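Local coordinates for protein Non-sulfated chondroitin lyase E66 (PDB 3VSN) that cleaves chondroitin as a lyase of the baculovirus occlusion-derived virion envelope, is essential for oral infectivity and may digest the chondroitin sulfate barrier of the host midgut's peritrophic matrix, at residues R473-S478 / V533-Q538; T485-F490 / T504-V509; V510-P515 / C553-V558. One frame throughout, in Å; residues are numbered along the deposited sequence.

Contact 1: R473-S478 / V533-Q538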
ATOM      1  N   ARG A 473      22.166 -15.015   5.733  1.00 14.83           N
ATOM      2  CA  ARG A 473      22.657 -13.674   5.423  1.00 14.85           C
ATOM      3  C   ARG A 473      21.541 -12.655   5.503  1.00 14.36           C
ATOM      4  O   ARG A 473      20.377 -12.967   5.238  1.00 14.13           O
ATOM      5  CB  ARG A 473      23.311 -13.610   4.039  1.00 15.81           C
ATOM      6  CG  ARG A 473      22.579 -14.388   2.956  1.00 16.73           C
ATOM      7  CD  ARG A 473      23.263 -15.719   2.707  1.00 17.52           C
ATOM      8  NE  ARG A 473      24.580 -15.505   2.124  1.00 18.75           N
ATOM      9  CZ  ARG A 473      25.597 -16.359   2.194  1.00 18.84           C
ATOM     10  NH1 ARG A 473      25.475 -17.514   2.836  1.00 19.39           N
ATOM     11  NH2 ARG A 473      26.747 -16.045   1.618  1.00 18.71           N
ATOM     12  N   VAL A 474      21.908 -11.436   5.880  1.00 13.60           N
ATOM     13  CA  VAL A 474      20.961 -10.339   5.943  1.00 12.89           C
ATOM     14  C   VAL A 474      21.298  -9.396   4.801  1.00 12.58           C
ATOM     15  O   VAL A 474      22.430  -8.910   4.699  1.00 12.26           O
ATOM     16  CB  VAL A 474      21.031  -9.603   7.293  1.00 12.81           C
ATOM     17  CG1 VAL A 474      20.023  -8.461   7.334  1.00 12.75           C
ATOM     18  CG2 VAL A 474      20.781 -10.577   8.440  1.00 12.65           C
ATOM     19  N   ILE A 475      20.319  -9.148   3.940  1.00 12.16           N
ATOM     20  CA  ILE A 475      20.523  -8.277   2.787  1.00 12.20           C
ATOM     21  C   ILE A 475      20.582  -6.821   3.241  1.00 12.14           C
ATOM     22  O   ILE A 475      19.685  -6.340   3.941  1.00 11.82           O
ATOM     23  CB  ILE A 475      19.428  -8.483   1.718  1.00 12.01           C
ATOM     24  CG1 ILE A 475      19.450  -9.936   1.225  1.00 12.07           C
ATOM     25  CG2 ILE A 475      19.600  -7.509   0.553  1.00 12.09           C
ATOM     26  CD1 ILE A 475      18.323 -10.296   0.280  1.00 11.98           C
ATOM     27  N   VAL A 476      21.655  -6.138   2.848  1.00 12.43           N
ATOM     28  CA  VAL A 476      21.824  -4.712   3.133  1.00 12.65           C
ATOM     29  C   VAL A 476      21.382  -3.874   1.923  1.00 13.07           C
ATOM     30  O   VAL A 476      20.650  -2.893   2.071  1.00 13.08           O
ATOM     31  CB  VAL A 476      23.284  -4.399   3.544  1.00 12.69           C
ATOM     32  CG1 VAL A 476      23.502  -2.901   3.720  1.00 12.63           C
ATOM     33  CG2 VAL A 476      23.640  -5.137   4.831  1.00 12.58           C
ATOM     34  N   LEU A 477      21.836  -4.267   0.734  1.00 13.57           N
ATOM     35  CA  LEU A 477      21.455  -3.615  -0.519  1.00 14.23           C
ATOM     36  C   LEU A 477      21.254  -4.672  -1.584  1.00 14.69           C
ATOM     37  O   LEU A 477      21.999  -5.655  -1.636  1.00 14.61           O
ATOM     38  CB  LEU A 477      22.539  -2.643  -1.003  1.00 14.55           C
ATOM     39  CG  LEU A 477      22.358  -1.115  -1.024  1.00 14.96           C
ATOM     40  CD1 LEU A 477      23.340  -0.505  -2.018  1.00 14.75           C
ATOM     41  CD2 LEU A 477      20.938  -0.656  -1.337  1.00 15.06           C
ATOM     42  N   SER A 478      20.257  -4.462  -2.437  1.00 15.18           N
ATOM     43  CA  SER A 478      19.961  -5.384  -3.528  1.00 15.86           C
ATOM     44  C   SER A 478      19.714  -4.609  -4.814  1.00 16.08           C
ATOM     45  O   SER A 478      19.225  -3.479  -4.779  1.00 15.98           O
ATOM     46  CB  SER A 478      18.738  -6.236  -3.189  1.00 16.23           C
ATOM     47  OG  SER A 478      17.620  -5.416  -2.895  1.00 17.14           O
ATOM     48  N   VAL A 533      20.226 -10.742  -9.999  1.00 17.12           N
ATOM     49  CA  VAL A 533      20.366 -10.004  -8.741  1.00 16.49           C
ATOM     50  C   VAL A 533      21.819  -9.914  -8.260  1.00 16.12           C
ATOM     51  O   VAL A 533      22.577 -10.882  -8.370  1.00 15.83           O
ATOM     52  CB  VAL A 533      19.492 -10.649  -7.635  1.00 16.49           C
ATOM     53  CG1 VAL A 533      19.679  -9.947  -6.295  1.00 16.40           C
ATOM     54  CG2 VAL A 533      18.021 -10.630  -8.029  1.00 16.42           C
ATOM     55  N   GLU A 534      22.196  -8.745  -7.738  1.00 15.68           N
ATOM     56  CA  GLU A 534      23.445  -8.576  -6.988  1.00 15.51           C
ATOM     57  C   GLU A 534      23.122  -8.027  -5.591  1.00 14.89           C
ATOM     58  O   GLU A 534      22.221  -7.190  -5.437  1.00 14.71           O
ATOM     59  CB  GLU A 534      24.421  -7.648  -7.725  1.00 16.46           C
ATOM     60  CG  GLU A 534      25.857  -7.705  -7.208  1.00 17.61           C
ATOM     61  CD  GLU A 534      26.778  -6.662  -7.833  1.00 18.55           C
ATOM     62  OE1 GLU A 534      26.280  -5.637  -8.361  1.00 19.06           O
ATOM     63  OE2 GLU A 534      28.017  -6.858  -7.779  1.00 19.45           O
ATOM     64  N   LEU A 535      23.854  -8.500  -4.585  1.00 13.89           N
ATOM     65  CA  LEU A 535      23.599  -8.125  -3.193  1.00 13.47           C
ATOM     66  C   LEU A 535      24.827  -7.592  -2.478  1.00 13.00           C
ATOM     67  O   LEU A 535      25.954  -7.996  -2.767  1.00 12.79           O
ATOM     68  CB  LEU A 535      23.097  -9.332  -2.390  1.00 13.28           C
ATOM     69  CG  LEU A 535      21.908 -10.171  -2.856  1.00 13.52           C
ATOM     70  CD1 LEU A 535      21.809 -11.424  -1.996  1.00 13.35           C
ATOM     71  CD2 LEU A 535      20.609  -9.375  -2.797  1.00 13.50           C
ATOM     72  N   VAL A 536      24.588  -6.682  -1.538  1.00 12.72           N
ATOM     73  CA  VAL A 536      25.513  -6.431  -0.437  1.00 12.41           C
ATOM     74  C   VAL A 536      24.822  -7.052   0.772  1.00 12.35           C
ATOM     75  O   VAL A 536      23.646  -6.774   1.028  1.00 12.26           O
ATOM     76  CB  VAL A 536      25.750  -4.928  -0.199  1.00 12.47           C
ATOM     77  CG1 VAL A 536      26.651  -4.711   1.012  1.00 12.41           C
ATOM     78  CG2 VAL A 536      26.352  -4.275  -1.436  1.00 12.67           C
ATOM     79  N   GLU A 537      25.535  -7.902   1.502  1.00 12.23           N
ATOM     80  CA  GLU A 537      24.912  -8.646   2.599  1.00 12.38           C
ATOM     81  C   GLU A 537      25.832  -8.779   3.808  1.00 12.15           C
ATOM     82  O   GLU A 537      27.043  -8.585   3.703  1.00 11.80           O
ATOM     83  CB  GLU A 537      24.447 -10.032   2.117  1.00 12.56           C
ATOM     84  CG  GLU A 537      25.578 -10.954   1.668  1.00 12.99           C
ATOM     85  CD  GLU A 537      25.104 -12.252   1.025  1.00 13.22           C
ATOM     86  OE1 GLU A 537      23.907 -12.371   0.681  1.00 13.31           O
ATOM     87  OE2 GLU A 537      25.942 -13.167   0.857  1.00 13.63           O
ATOM     88  N   GLN A 538      25.236  -9.091   4.954  1.00 12.25           N
ATOM     89  CA  GLN A 538      25.986  -9.455   6.148  1.00 12.47           C
ATOM     90  C   GLN A 538      25.726 -10.928   6.436  1.00 12.74           C
ATOM     91  O   GLN A 538      24.602 -11.321   6.779  1.00 12.58           O
ATOM     92  CB  GLN A 538      25.598  -8.568   7.339  1.00 12.66           C
ATOM     93  CG  GLN A 538      26.159  -7.151   7.246  1.00 12.81           C
ATOM     94  CD  GLN A 538      25.841  -6.286   8.460  1.00 13.18           C
ATOM     95  OE1 GLN A 538      25.299  -6.760   9.455  1.00 13.54           O
ATOM     96  NE2 GLN A 538      26.182  -5.006   8.376  1.00 13.20           N
TER

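Contact 2: T485-F490 / T504-V509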
ATOM      1  N   THR A 485      21.711   1.648 -14.593  1.00 24.76           N
ATOM      2  CA  THR A 485      21.821   2.957 -13.964  1.00 24.02           C
ATOM      3  C   THR A 485      23.266   3.405 -14.130  1.00 23.36           C
ATOM      4  O   THR A 485      24.076   2.685 -14.714  1.00 23.62           O
ATOM      5  CB  THR A 485      21.450   2.914 -12.462  1.00 23.88           C
ATOM      6  OG1 THR A 485      22.440   2.173 -11.738  1.00 23.53           O
ATOM      7  CG2 THR A 485      20.079   2.271 -12.244  1.00 24.16           C
ATOM      8  N   ASN A 486      23.599   4.586 -13.622  1.00 22.73           N
ATOM      9  CA  ASN A 486      24.979   5.065 -13.682  1.00 22.23           C
ATOM     10  C   ASN A 486      25.866   4.529 -12.549  1.00 21.68           C
ATOM     11  O   ASN A 486      27.084   4.742 -12.559  1.00 21.90           O
ATOM     12  CB  ASN A 486      25.028   6.596 -13.767  1.00 22.26           C
ATOM     13  CG  ASN A 486      24.337   7.137 -15.011  1.00 22.65           C
ATOM     14  OD1 ASN A 486      23.547   8.077 -14.934  1.00 23.32           O
ATOM     15  ND2 ASN A 486      24.622   6.537 -16.161  1.00 22.30           N
ATOM     16  N   ASP A 487      25.248   3.825 -11.594  1.00 21.07           N
ATOM     17  CA  ASP A 487      25.960   3.126 -10.518  1.00 20.07           C
ATOM     18  C   ASP A 487      26.792   1.988 -11.117  1.00 19.05           C
ATOM     19  O   ASP A 487      26.282   1.220 -11.930  1.00 18.88           O
ATOM     20  CB  ASP A 487      24.964   2.511  -9.511  1.00 20.81           C
ATOM     21  CG  ASP A 487      23.896   3.496  -9.028  1.00 21.46           C
ATOM     22  OD1 ASP A 487      24.266   4.536  -8.442  1.00 21.74           O
ATOM     23  OD2 ASP A 487      22.679   3.216  -9.210  1.00 21.18           O
ATOM     24  N   LEU A 488      28.060   1.869 -10.720  1.00 17.73           N
ATOM     25  CA  LEU A 488      28.857   0.690 -11.092  1.00 16.97           C
ATOM     26  C   LEU A 488      28.352  -0.524 -10.313  1.00 16.15           C
ATOM     27  O   LEU A 488      27.583  -0.372  -9.356  1.00 15.46           O
ATOM     28  CB  LEU A 488      30.349   0.910 -10.820  1.00 17.40           C
ATOM     29  CG  LEU A 488      31.096   2.026 -11.565  1.00 17.89           C
ATOM     30  CD1 LEU A 488      32.557   2.046 -11.135  1.00 18.35           C
ATOM     31  CD2 LEU A 488      30.996   1.880 -13.076  1.00 18.05           C
ATOM     32  N   SER A 489      28.770  -1.725 -10.714  1.00 15.43           N
ATOM     33  CA  SER A 489      28.375  -2.930  -9.988  1.00 14.91           C
ATOM     34  C   SER A 489      28.838  -2.819  -8.535  1.00 14.52           C
ATOM     35  O   SER A 489      29.765  -2.060  -8.228  1.00 14.35           O
ATOM     36  CB  SER A 489      28.954  -4.190 -10.632  1.00 15.04           C
ATOM     37  OG  SER A 489      30.333  -4.326 -10.333  1.00 14.92           O
ATOM     38  N   PHE A 490      28.189  -3.565  -7.646  1.00 14.07           N
ATOM     39  CA  PHE A 490      28.568  -3.546  -6.237  1.00 13.83           C
ATOM     40  C   PHE A 490      30.024  -3.979  -6.047  1.00 13.86           C
ATOM     41  O   PHE A 490      30.744  -3.398  -5.239  1.00 13.71           O
ATOM     42  CB  PHE A 490      27.627  -4.410  -5.388  1.00 13.57           C
ATOM     43  CG  PHE A 490      26.202  -3.907  -5.333  1.00 13.39           C
ATOM     44  CD1 PHE A 490      25.885  -2.586  -5.650  1.00 13.41           C
ATOM     45  CD2 PHE A 490      25.179  -4.758  -4.926  1.00 13.17           C
ATOM     46  CE1 PHE A 490      24.575  -2.133  -5.585  1.00 13.46           C
ATOM     47  CE2 PHE A 490      23.872  -4.314  -4.854  1.00 13.27           C
ATOM     48  CZ  PHE A 490      23.567  -2.998  -5.181  1.00 13.51           C
ATOM     49  N   THR A 504      28.445   1.815  -0.520  1.00 12.74           N
ATOM     50  CA  THR A 504      27.938   1.302  -1.796  1.00 12.70           C
ATOM     51  C   THR A 504      26.599   1.963  -2.117  1.00 12.75           C
ATOM     52  O   THR A 504      25.761   2.128  -1.235  1.00 12.52           O
ATOM     53  CB  THR A 504      27.812  -0.234  -1.782  1.00 12.76           C
ATOM     54  OG1 THR A 504      29.105  -0.804  -1.550  1.00 12.80           O
ATOM     55  CG2 THR A 504      27.282  -0.759  -3.116  1.00 12.80           C
ATOM     56  N   THR A 505      26.420   2.346  -3.381  1.00 13.10           N
ATOM     57  CA  THR A 505      25.260   3.115  -3.820  1.00 13.33           C
ATOM     58  C   THR A 505      24.436   2.354  -4.857  1.00 13.21           C
ATOM     59  O   THR A 505      24.987   1.742  -5.781  1.00 13.05           O
ATOM     60  CB  THR A 505      25.702   4.469  -4.420  1.00 13.92           C
ATOM     61  OG1 THR A 505      26.535   5.159  -3.479  1.00 14.85           O
ATOM     62  CG2 THR A 505      24.500   5.351  -4.757  1.00 14.09           C
ATOM     63  N   PHE A 506      23.117   2.382  -4.692  1.00 13.05           N
ATOM     64  CA  PHE A 506      22.214   1.985  -5.767  1.00 12.98           C
ATOM     65  C   PHE A 506      20.937   2.817  -5.759  1.00 12.88           C
ATOM     66  O   PHE A 506      20.298   2.979  -4.712  1.00 12.65           O
ATOM     67  CB  PHE A 506      21.864   0.488  -5.720  1.00 13.21           C
ATOM     68  CG  PHE A 506      20.977   0.054  -6.857  1.00 13.26           C
ATOM     69  CD1 PHE A 506      21.470   0.020  -8.158  1.00 13.42           C
ATOM     70  CD2 PHE A 506      19.643  -0.282  -6.637  1.00 13.59           C
ATOM     71  CE1 PHE A 506      20.659  -0.353  -9.218  1.00 13.49           C
ATOM     72  CE2 PHE A 506      18.826  -0.658  -7.697  1.00 13.51           C
ATOM     73  CZ  PHE A 506      19.338  -0.695  -8.988  1.00 13.59           C
ATOM     74  N   ASN A 507      20.580   3.342  -6.931  1.00 12.71           N
ATOM     75  CA  ASN A 507      19.283   3.997  -7.140  1.00 12.87           C
ATOM     76  C   ASN A 507      18.975   5.066  -6.079  1.00 12.87           C
ATOM     77  O   ASN A 507      17.880   5.098  -5.504  1.00 13.09           O
ATOM     78  CB  ASN A 507      18.172   2.928  -7.201  1.00 12.87           C
ATOM     79  CG  ASN A 507      16.898   3.433  -7.848  1.00 12.97           C
ATOM     80  OD1 ASN A 507      16.904   4.434  -8.563  1.00 13.15           O
ATOM     81  ND2 ASN A 507      15.793   2.731  -7.604  1.00 12.84           N
ATOM     82  N   GLY A 508      19.961   5.920  -5.810  1.00 12.75           N
ATOM     83  CA  GLY A 508      19.810   7.037  -4.874  1.00 12.79           C
ATOM     84  C   GLY A 508      19.821   6.682  -3.393  1.00 12.94           C
ATOM     85  O   GLY A 508      19.421   7.492  -2.557  1.00 12.58           O
ATOM     86  N   VAL A 509      20.275   5.471  -3.071  1.00 12.97           N
ATOM     87  CA  VAL A 509      20.377   5.010  -1.689  1.00 13.15           C
ATOM     88  C   VAL A 509      21.785   4.471  -1.439  1.00 13.10           C
ATOM     89  O   VAL A 509      22.345   3.766  -2.280  1.00 13.16           O
ATOM     90  CB  VAL A 509      19.312   3.932  -1.367  1.00 13.32           C
ATOM     91  CG1 VAL A 509      19.457   3.432   0.061  1.00 13.44           C
ATOM     92  CG2 VAL A 509      17.908   4.488  -1.577  1.00 13.54           C
TER
HETATM   93  O   HOH W   1      22.355   6.366  -7.386  1.00 16.88           O
HETATM   94  O   HOH W   2      29.837  -3.148  -2.655  1.00 12.07           O

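Contact 3: V510-P515 / C553-V558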
ATOM      1  N   VAL A 510      22.348   4.817  -0.284  1.00 12.94           N
ATOM      2  CA  VAL A 510      23.713   4.450   0.082  1.00 13.17           C
ATOM      3  C   VAL A 510      23.684   3.613   1.360  1.00 13.36           C
ATOM      4  O   VAL A 510      22.951   3.940   2.290  1.00 13.21           O
ATOM      5  CB  VAL A 510      24.575   5.715   0.303  1.00 13.23           C
ATOM      6  CG1 VAL A 510      26.024   5.357   0.596  1.00 13.28           C
ATOM      7  CG2 VAL A 510      24.493   6.634  -0.907  1.00 13.21           C
ATOM      8  N   CYS A 511      24.474   2.538   1.405  1.00 13.37           N
ATOM      9  CA  CYS A 511      24.514   1.666   2.586  1.00 13.44           C
ATOM     10  C   CYS A 511      25.823   1.757   3.378  1.00 13.65           C
ATOM     11  O   CYS A 511      26.889   2.030   2.816  1.00 13.08           O
ATOM     12  CB  CYS A 511      24.220   0.208   2.200  1.00 13.71           C
ATOM     13  SG  CYS A 511      25.544  -0.640   1.300  1.00 14.36           S
ATOM     14  N   HIS A 512      25.709   1.533   4.689  1.00 13.87           N
ATOM     15  CA  HIS A 512      26.832   1.496   5.620  1.00 14.26           C
ATOM     16  C   HIS A 512      26.588   0.456   6.679  1.00 13.96           C
ATOM     17  O   HIS A 512      25.449   0.243   7.096  1.00 13.50           O
ATOM     18  CB  HIS A 512      27.009   2.852   6.305  1.00 15.27           C
ATOM     19  CG  HIS A 512      27.396   3.968   5.364  1.00 16.15           C
ATOM     20  ND1 HIS A 512      28.667   4.189   4.989  1.00 16.86           N
ATOM     21  CD2 HIS A 512      26.625   4.931   4.724  1.00 16.71           C
ATOM     22  CE1 HIS A 512      28.712   5.242   4.153  1.00 16.78           C
ATOM     23  NE2 HIS A 512      27.459   5.694   3.990  1.00 17.18           N
ATOM     24  N   ARG A 513      27.657  -0.200   7.120  1.00 13.42           N
ATOM     25  CA  ARG A 513      27.606  -1.071   8.291  1.00 13.50           C
ATOM     26  C   ARG A 513      27.592  -0.178   9.534  1.00 13.20           C
ATOM     27  O   ARG A 513      28.234   0.871   9.552  1.00 13.39           O
ATOM     28  CB  ARG A 513      28.821  -2.013   8.295  1.00 13.53           C
ATOM     29  CG  ARG A 513      29.065  -2.796   9.580  1.00 13.62           C
ATOM     30  CD  ARG A 513      30.274  -3.720   9.434  1.00 13.64           C
ATOM     31  NE  ARG A 513      30.601  -4.387  10.693  1.00 13.74           N
ATOM     32  CZ  ARG A 513      31.453  -3.912  11.600  1.00 13.92           C
ATOM     33  NH1 ARG A 513      31.675  -4.587  12.718  1.00 13.95           N
ATOM     34  NH2 ARG A 513      32.088  -2.761  11.390  1.00 13.95           N
ATOM     35  N   VAL A 514      26.838  -0.579  10.554  1.00 13.02           N
ATOM     36  CA  VAL A 514      26.825   0.139  11.830  1.00 12.85           C
ATOM     37  C   VAL A 514      27.362  -0.781  12.933  1.00 13.03           C
ATOM     38  O   VAL A 514      26.650  -1.677  13.395  1.00 12.66           O
ATOM     39  CB  VAL A 514      25.414   0.668  12.195  1.00 12.72           C
ATOM     40  CG1 VAL A 514      25.433   1.386  13.541  1.00 12.57           C
ATOM     41  CG2 VAL A 514      24.886   1.598  11.110  1.00 12.81           C
ATOM     42  N   PRO A 515      28.632  -0.580  13.341  1.00 13.22           N
ATOM     43  CA  PRO A 515      29.139  -1.412  14.431  1.00 13.34           C
ATOM     44  C   PRO A 515      28.523  -1.010  15.764  1.00 13.46           C
ATOM     45  O   PRO A 515      28.180   0.159  15.967  1.00 13.45           O
ATOM     46  CB  PRO A 515      30.646  -1.130  14.426  1.00 13.41           C
ATOM     47  CG  PRO A 515      30.777   0.229  13.818  1.00 13.54           C
ATOM     48  CD  PRO A 515      29.665   0.329  12.805  1.00 13.36           C
ATOM     49  N   CYS A 553      23.591  -5.452  11.493  1.00 11.53           N
ATOM     50  CA  CYS A 553      23.284  -4.037  11.702  1.00 11.58           C
ATOM     51  C   CYS A 553      23.822  -3.181  10.567  1.00 11.54           C
ATOM     52  O   CYS A 553      25.005  -3.251  10.230  1.00 11.47           O
ATOM     53  CB  CYS A 553      23.854  -3.558  13.045  1.00 11.74           C
ATOM     54  SG  CYS A 553      23.232  -1.947  13.581  1.00 11.88           S
ATOM     55  N   TYR A 554      22.944  -2.376   9.977  1.00 11.38           N
ATOM     56  CA  TYR A 554      23.334  -1.497   8.887  1.00 11.51           C
ATOM     57  C   TYR A 554      22.474  -0.237   8.882  1.00 11.53           C
ATOM     58  O   TYR A 554      21.481  -0.150   9.604  1.00 11.46           O
ATOM     59  CB  TYR A 554      23.222  -2.231   7.539  1.00 11.28           C
ATOM     60  CG  TYR A 554      21.800  -2.563   7.130  1.00 11.26           C
ATOM     61  CD1 TYR A 554      21.056  -1.678   6.346  1.00 11.30           C
ATOM     62  CD2 TYR A 554      21.200  -3.761   7.523  1.00 11.34           C
ATOM     63  CE1 TYR A 554      19.752  -1.974   5.969  1.00 11.28           C
ATOM     64  CE2 TYR A 554      19.900  -4.068   7.149  1.00 11.40           C
ATOM     65  CZ  TYR A 554      19.182  -3.171   6.371  1.00 11.44           C
ATOM     66  OH  TYR A 554      17.888  -3.465   5.996  1.00 11.58           O
ATOM     67  N   LYS A 555      22.863   0.736   8.067  1.00 11.86           N
ATOM     68  CA  LYS A 555      22.020   1.899   7.836  1.00 12.24           C
ATOM     69  C   LYS A 555      21.988   2.240   6.355  1.00 12.20           C
ATOM     70  O   LYS A 555      22.914   1.903   5.605  1.00 12.03           O
ATOM     71  CB  LYS A 555      22.466   3.103   8.677  1.00 12.74           C
ATOM     72  CG  LYS A 555      23.719   3.797   8.185  1.00 13.44           C
ATOM     73  CD  LYS A 555      23.886   5.175   8.813  1.00 13.63           C
ATOM     74  CE  LYS A 555      25.004   5.918   8.101  1.00 14.06           C
ATOM     75  NZ  LYS A 555      25.522   7.090   8.858  1.00 14.42           N
ATOM     76  N   LEU A 556      20.903   2.885   5.944  1.00 12.12           N
ATOM     77  CA  LEU A 556      20.763   3.400   4.593  1.00 12.32           C
ATOM     78  C   LEU A 556      20.629   4.919   4.676  1.00 12.49           C
ATOM     79  O   LEU A 556      20.027   5.430   5.619  1.00 11.98           O
ATOM     80  CB  LEU A 556      19.535   2.786   3.908  1.00 12.22           C
ATOM     81  CG  LEU A 556      19.456   1.258   3.737  1.00 12.32           C
ATOM     82  CD1 LEU A 556      18.122   0.859   3.117  1.00 12.19           C
ATOM     83  CD2 LEU A 556      20.611   0.713   2.904  1.00 12.03           C
ATOM     84  N   ASN A 557      21.216   5.621   3.707  1.00 12.97           N
ATOM     85  CA  ASN A 557      21.078   7.071   3.561  1.00 13.84           C
ATOM     86  C   ASN A 557      20.560   7.398   2.190  1.00 13.62           C
ATOM     87  O   ASN A 557      20.880   6.695   1.229  1.00 13.59           O
ATOM     88  CB  ASN A 557      22.439   7.767   3.639  1.00 15.23           C
ATOM     89  CG  ASN A 557      22.995   7.812   5.029  1.00 16.56           C
ATOM     90  OD1 ASN A 557      22.316   8.219   5.970  1.00 18.04           O
ATOM     91  ND2 ASN A 557      24.249   7.422   5.166  1.00 17.00           N
ATOM     92  N   VAL A 558      19.809   8.490   2.089  1.00 13.19           N
ATOM     93  CA  VAL A 558      19.536   9.102   0.799  1.00 13.26           C
ATOM     94  C   VAL A 558      20.874   9.610   0.259  1.00 13.50           C
ATOM     95  O   VAL A 558      21.630  10.276   0.978  1.00 13.08           O
ATOM     96  CB  VAL A 558      18.539  10.277   0.911  1.00 12.96           C
ATOM     97  CG1 VAL A 558      18.338  10.945  -0.445  1.00 13.01           C
ATOM     98  CG2 VAL A 558      17.203   9.794   1.457  1.00 12.92           C
TER

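Contact 1: R473-S478 / V533-Q538
Val474 and Gln538 form an antiparallel hydrogen-bonded pair, each backbone N donating to the other's O. Val536 O accepts from two donors, Val476 N at 2.8 Å and Leu477 N at 3.1 Å. This is a classic beta bulge, Val476 and Leu477 both facing Val536. It shifts the register by one residue where strand 472-480 turns a corner. Val536 N returns a bond to Leu477 O.

Arg473 and Glu537 carry the polar contact. Glu537 CG sits between its backbone N and carbonyl carbon (chi1 64°), its chain then extended. The Arg473 chain bends at chi2 and chi3, which brings NE and NH2 side-on to Glu537 OE2, NE at 3.0 Å. The guanidinium and carboxylate planes stand 58° apart, and both nitrogens reach OE2 from one face of the carboxylate. Glu537 OE2 also forms a salt bridge with Arg527, and Arg473 NH1 bonds Asn471 O. On Glu537's face, Leu535 CD2 touches Ile475 CD1, at 3.9 Å, and Ser478 CB. On the other, Leu477 CB packs on Val536 CB. Val476, at the bulge, points toward the opposite strand, its CG2 crossing Gln538 CG.

In this buried salt bridge two arginines share OE2, which probably keeps the carboxylate ionised and offsets their positive charges.

Contact 2: T485-F490 / T504-V509
Asp487 reaches across to Asn507 in a type I' beta turn, Phe506 to Val509, which joins strands 504-506 and 509-513 as a tight beta hairpin. The facing segment 485-490 is loop up to the start of helix 490-496. It contains an ST turn, in which Thr485 OG1 accepts from Asp487 N.

The hydrogen bonds centre on Asp487 OD2. Asn507 N donates to it at 3.1 Å, almost straight at 176°. Thr485 OG1 donates to the same Asp487 OD2 at 2.7 Å. The two donors approach from opposite faces of the carboxylate plane, each well out of it. This double grip probably holds the carboxylate's rotation and may favour its charged form.

Apolar contacts come from Phe490. Its CG lies anti to the carbonyl carbon (chi1 -65°), and the ring extends to the strand. Phe506 CB meets the ring edge in plane, 3.8 Å from Phe490 CE1. Thr504 CG2 touches Phe490 CD1 at 3.4 Å. Leu477 and Val536 also pack on this phenyl ring.

Polar neighbours make van der Waals contact with the Phe506 ring, Asp487 OD2 near its CD1 and Thr485 OG1 near its CE1.

Waters bridge the two segments twice. One links Phe490 O to Thr504 OG1, which also bonds Ser501 O. The other donates to Asp487 OD1 at 2.8 Å and accepts from Gly508 N at 2.9 Å.

Contact 3: V510-P515 / C553-V558
Cys511 and Leu556 face each other on the closely packed side of two antiparallel strands. Leu556 CD2 lies 3.7 Å from Cys511 CB. Leu556 CG is anti to the carbonyl carbon (chi1 -60°), and this brings the CD2 methyl in toward the neighbouring strand. Val476 and Leu477 of strand 472-480 pack on Cys511, and strand 367-370 meets Leu556. The Tyr554 ring leads away from segment 510-515 to touch Val476, and its OH bonds Arg366 O.

Backbone bonds join the strands on both sides of this pair. Val510 and Asn557 exchange two bonds of 2.8 Å between N and O. His512 and Lys555 form the next hydrogen-bonded pair. The pairing weakens where strand 509-513 ends. Val514 N still donates to Cys553 O, but at 3.3 Å and from above the carbonyl plane. There Val514 CB rests on Cys553 SG at 3.7 Å. Val514 CG2 lies across Lys555 CB, also at 3.7 Å. Val514 O is buried here without a polar partner.

The other face is partly open to solvent at Val510 and His512. Val510 CB and Asn557 CB stand 4.5 Å apart there. The extended chain of Lys555 passes obliquely beside the imidazole, with CE 3.9 Å from His512 CD2. Its NZ goes on to a salt bridge with Asp563.

Strand 550-558 is an inner strand, paired on its far side with strand 452-461. One packed face and one more polar face fit a sheet of the beta-sandwich region of this lyase.

Overall arrangement
All three contacts lie in the beta-sandwich part of the chain. Contacts 1 and 3 are buried strand pairs in two different antiparallel sheets, whereas contact 2 is partly exposed and holds a loop against a hairpin. Contact 2 shares its hairpin with contact 3, because strands 504-506 and 509-513 are neighbours in one sheet. The two sheets meet at Val476 of the bulge, and Gln538 NE2 bonds Cys553 O. Glu534 OE1 of contact 1 accepts from Phe490 N of contact 2. Contact 1 buries an ion pair beside its bulge, contact 3 relies mainly on regular backbone pairing, and contact 2 uses a carboxylate and waters.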